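Local atomic coordinates of putative sugar phosphate isomerase (Acidithiobacillus ferrooxidans, PDB entry 3L2H), a protein that probably binds a metal ion in a cupin-type beta-barrel and may isomerise sugar phosphates. Residues R137-N142 with A151-L156. Numbering follows the deposited sequence. Where two conformers were deposited one is given.
Sequences RLYRNN and ADIRVL
Ile153 turns CG1 anti to its carbonyl carbon (chi1 -56°) and continues extended, which carries CD1 to the corner between Arg137 and Tyr139. This corner belongs to the antiparallel beta-sheet that accompanies the barrel of this cupin protein: strand 136-141 supplies Arg137 and Tyr139, two residues apart and hence on the same face, while Ile153 comes from the segment that follows neighbouring strand 144-149 and folds back over that face. Arg137, with CG anti to the backbone N (chi1 175°), sets that CG over one face of the Tyr139 ring, 3.8 Å above the plane and toward the rim. Ile153 crosses the arginine chain at about a right angle, and Ile153 CD1 meets Arg137 CB at 3.8 Å, with Arg137 CD almost as near. Arginine suits the place because its methylenes can pack here while its guanidinium is engaged elsewhere, NE in a salt bridge with Asp130 and NH1 in one with Glu144 of the second subunit. Tyr139 and Ile153 approach from opposite directions. The hydroxyl is hydrogen-bonded to Asn146 of the second subunit, and the ring stacks on Tyr139 of that subunit, so this small apolar contact sits against the subunit interface. Beyond Ile153, Arg154 and Val155 pair antiparallel with a strand of the second subunit. Were Ile153 cut back to an alanine, a gap would probably open beside the Tyr139 hydroxyl and the Arg137 methylenes would lose part of their apolar cover. The branched isoleucine receives the phenol oxygen with two methyl groups: Ile153 CG2 lies 3.6 Å from Tyr139 OH. The other methyl, Ile153 CD1, stands obliquely to the ring and comes closest, 3.5 Å from Tyr139 OH.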
# COMPACT_ATOMS: atom_id res chain seq x y z
N ARG B 137 -0.93 -21.49 -11.56
CA ARG B 137 -1.06 -20.16 -11.03
C ARG B 137 -0.22 -20.11 -9.77
O ARG B 137 -0.32 -20.99 -8.92
CB ARG B 137 -2.51 -19.83 -10.69
CG ARG B 137 -2.68 -18.45 -10.01
CD ARG B 137 -4.12 -17.96 -10.06
NE ARG B 137 -4.45 -17.48 -11.39
CZ ARG B 137 -5.63 -16.98 -11.72
NH1 ARG B 137 -6.60 -16.88 -10.81
NH2 ARG B 137 -5.85 -16.55 -12.95
N LEU B 138 0.61 -19.07 -9.68
CA LEU B 138 1.40 -18.82 -8.48
C LEU B 138 0.82 -17.64 -7.68
O LEU B 138 0.65 -16.59 -8.22
CB LEU B 138 2.82 -18.47 -8.86
CG LEU B 138 3.74 -17.99 -7.73
CD1 LEU B 138 4.05 -19.10 -6.77
CD2 LEU B 138 5.03 -17.40 -8.35
N TYR B 139 0.56 -17.85 -6.39
CA TYR B 139 0.12 -16.81 -5.51
C TYR B 139 1.32 -16.54 -4.63
O TYR B 139 1.80 -17.48 -3.97
CB TYR B 139 -1.04 -17.27 -4.65
CG TYR B 139 -2.27 -17.74 -5.38
CD1 TYR B 139 -3.27 -16.85 -5.73
CD2 TYR B 139 -2.44 -19.08 -5.68
CE1 TYR B 139 -4.44 -17.33 -6.40
CE2 TYR B 139 -3.53 -19.54 -6.35
CZ TYR B 139 -4.56 -18.65 -6.67
OH TYR B 139 -5.65 -19.17 -7.30
N ARG B 140 1.86 -15.32 -4.67
CA ARG B 140 3.00 -14.98 -3.85
C ARG B 140 2.56 -13.90 -2.86
O ARG B 140 2.11 -12.85 -3.25
CB ARG B 140 4.18 -14.50 -4.69
CG ARG B 140 5.42 -14.30 -3.83
CD ARG B 140 6.65 -13.85 -4.65
NE ARG B 140 6.39 -12.75 -5.55
CZ ARG B 140 6.25 -11.49 -5.17
NH1 ARG B 140 6.29 -11.19 -3.88
NH2 ARG B 140 5.98 -10.55 -6.06
N ASN B 141 2.72 -14.21 -1.60
CA ASN B 141 2.20 -13.41 -0.49
C ASN B 141 3.24 -13.28 0.59
O ASN B 141 3.34 -14.10 1.48
CB ASN B 141 0.89 -14.07 0.02
CG ASN B 141 -0.26 -13.89 -0.99
OD1 ASN B 141 -0.58 -12.74 -1.36
ND2 ASN B 141 -0.85 -14.98 -1.45
N ASN B 142 3.98 -12.17 0.52
CA ASN B 142 5.08 -11.95 1.46
C ASN B 142 5.90 -13.18 1.79
O ASN B 142 5.97 -13.61 2.95
CB ASN B 142 4.53 -11.46 2.79
CG ASN B 142 4.12 -10.02 2.75
OD1 ASN B 142 4.91 -9.16 3.18
ND2 ASN B 142 2.97 -9.72 2.19
N ALA B 151 -6.72 -26.30 -12.69
CA ALA B 151 -7.93 -27.05 -12.52
C ALA B 151 -8.37 -27.19 -11.06
O ALA B 151 -9.52 -27.55 -10.80
CB ALA B 151 -7.79 -28.47 -13.18
N ASP B 152 -7.46 -26.91 -10.13
CA ASP B 152 -7.72 -27.04 -8.69
C ASP B 152 -8.17 -25.72 -8.06
O ASP B 152 -8.24 -25.59 -6.82
CB ASP B 152 -6.47 -27.55 -7.98
CG ASP B 152 -6.12 -28.96 -8.38
OD1 ASP B 152 -7.07 -29.71 -8.74
OD2 ASP B 152 -4.93 -29.33 -8.29
N ILE B 153 -8.48 -24.74 -8.91
CA ILE B 153 -8.88 -23.44 -8.42
C ILE B 153 -10.38 -23.26 -8.65
O ILE B 153 -10.86 -23.29 -9.79
CB ILE B 153 -8.11 -22.30 -9.11
CG1 ILE B 153 -6.60 -22.49 -8.95
CG2 ILE B 153 -8.54 -20.92 -8.57
CD1 ILE B 153 -5.82 -21.52 -9.90
N ARG B 154 -11.11 -23.08 -7.57
CA ARG B 154 -12.55 -22.82 -7.68
C ARG B 154 -12.73 -21.32 -7.73
O ARG B 154 -12.46 -20.63 -6.74
CB ARG B 154 -13.31 -23.42 -6.50
CG ARG B 154 -13.10 -24.91 -6.24
CD ARG B 154 -13.89 -25.90 -7.22
NE ARG B 154 -13.40 -25.89 -8.59
CZ ARG B 154 -12.30 -26.52 -9.01
NH1 ARG B 154 -11.56 -27.25 -8.19
NH2 ARG B 154 -11.98 -26.44 -10.27
N VAL B 155 -13.17 -20.79 -8.87
CA VAL B 155 -13.34 -19.36 -9.06
C VAL B 155 -14.76 -19.01 -8.63
O VAL B 155 -15.72 -19.34 -9.32
CB VAL B 155 -13.03 -18.97 -10.52
CG1 VAL B 155 -13.22 -17.46 -10.74
CG2 VAL B 155 -11.60 -19.39 -10.89
N LEU B 156 -14.90 -18.39 -7.48
CA LEU B 156 -16.22 -18.14 -6.90
C LEU B 156 -16.77 -16.83 -7.39
O LEU B 156 -17.99 -16.67 -7.54
CB LEU B 156 -16.16 -18.14 -5.37
CG LEU B 156 -15.63 -19.43 -4.73
CD1 LEU B 156 -15.58 -19.36 -3.22
CD2 LEU B 156 -16.47 -20.63 -5.15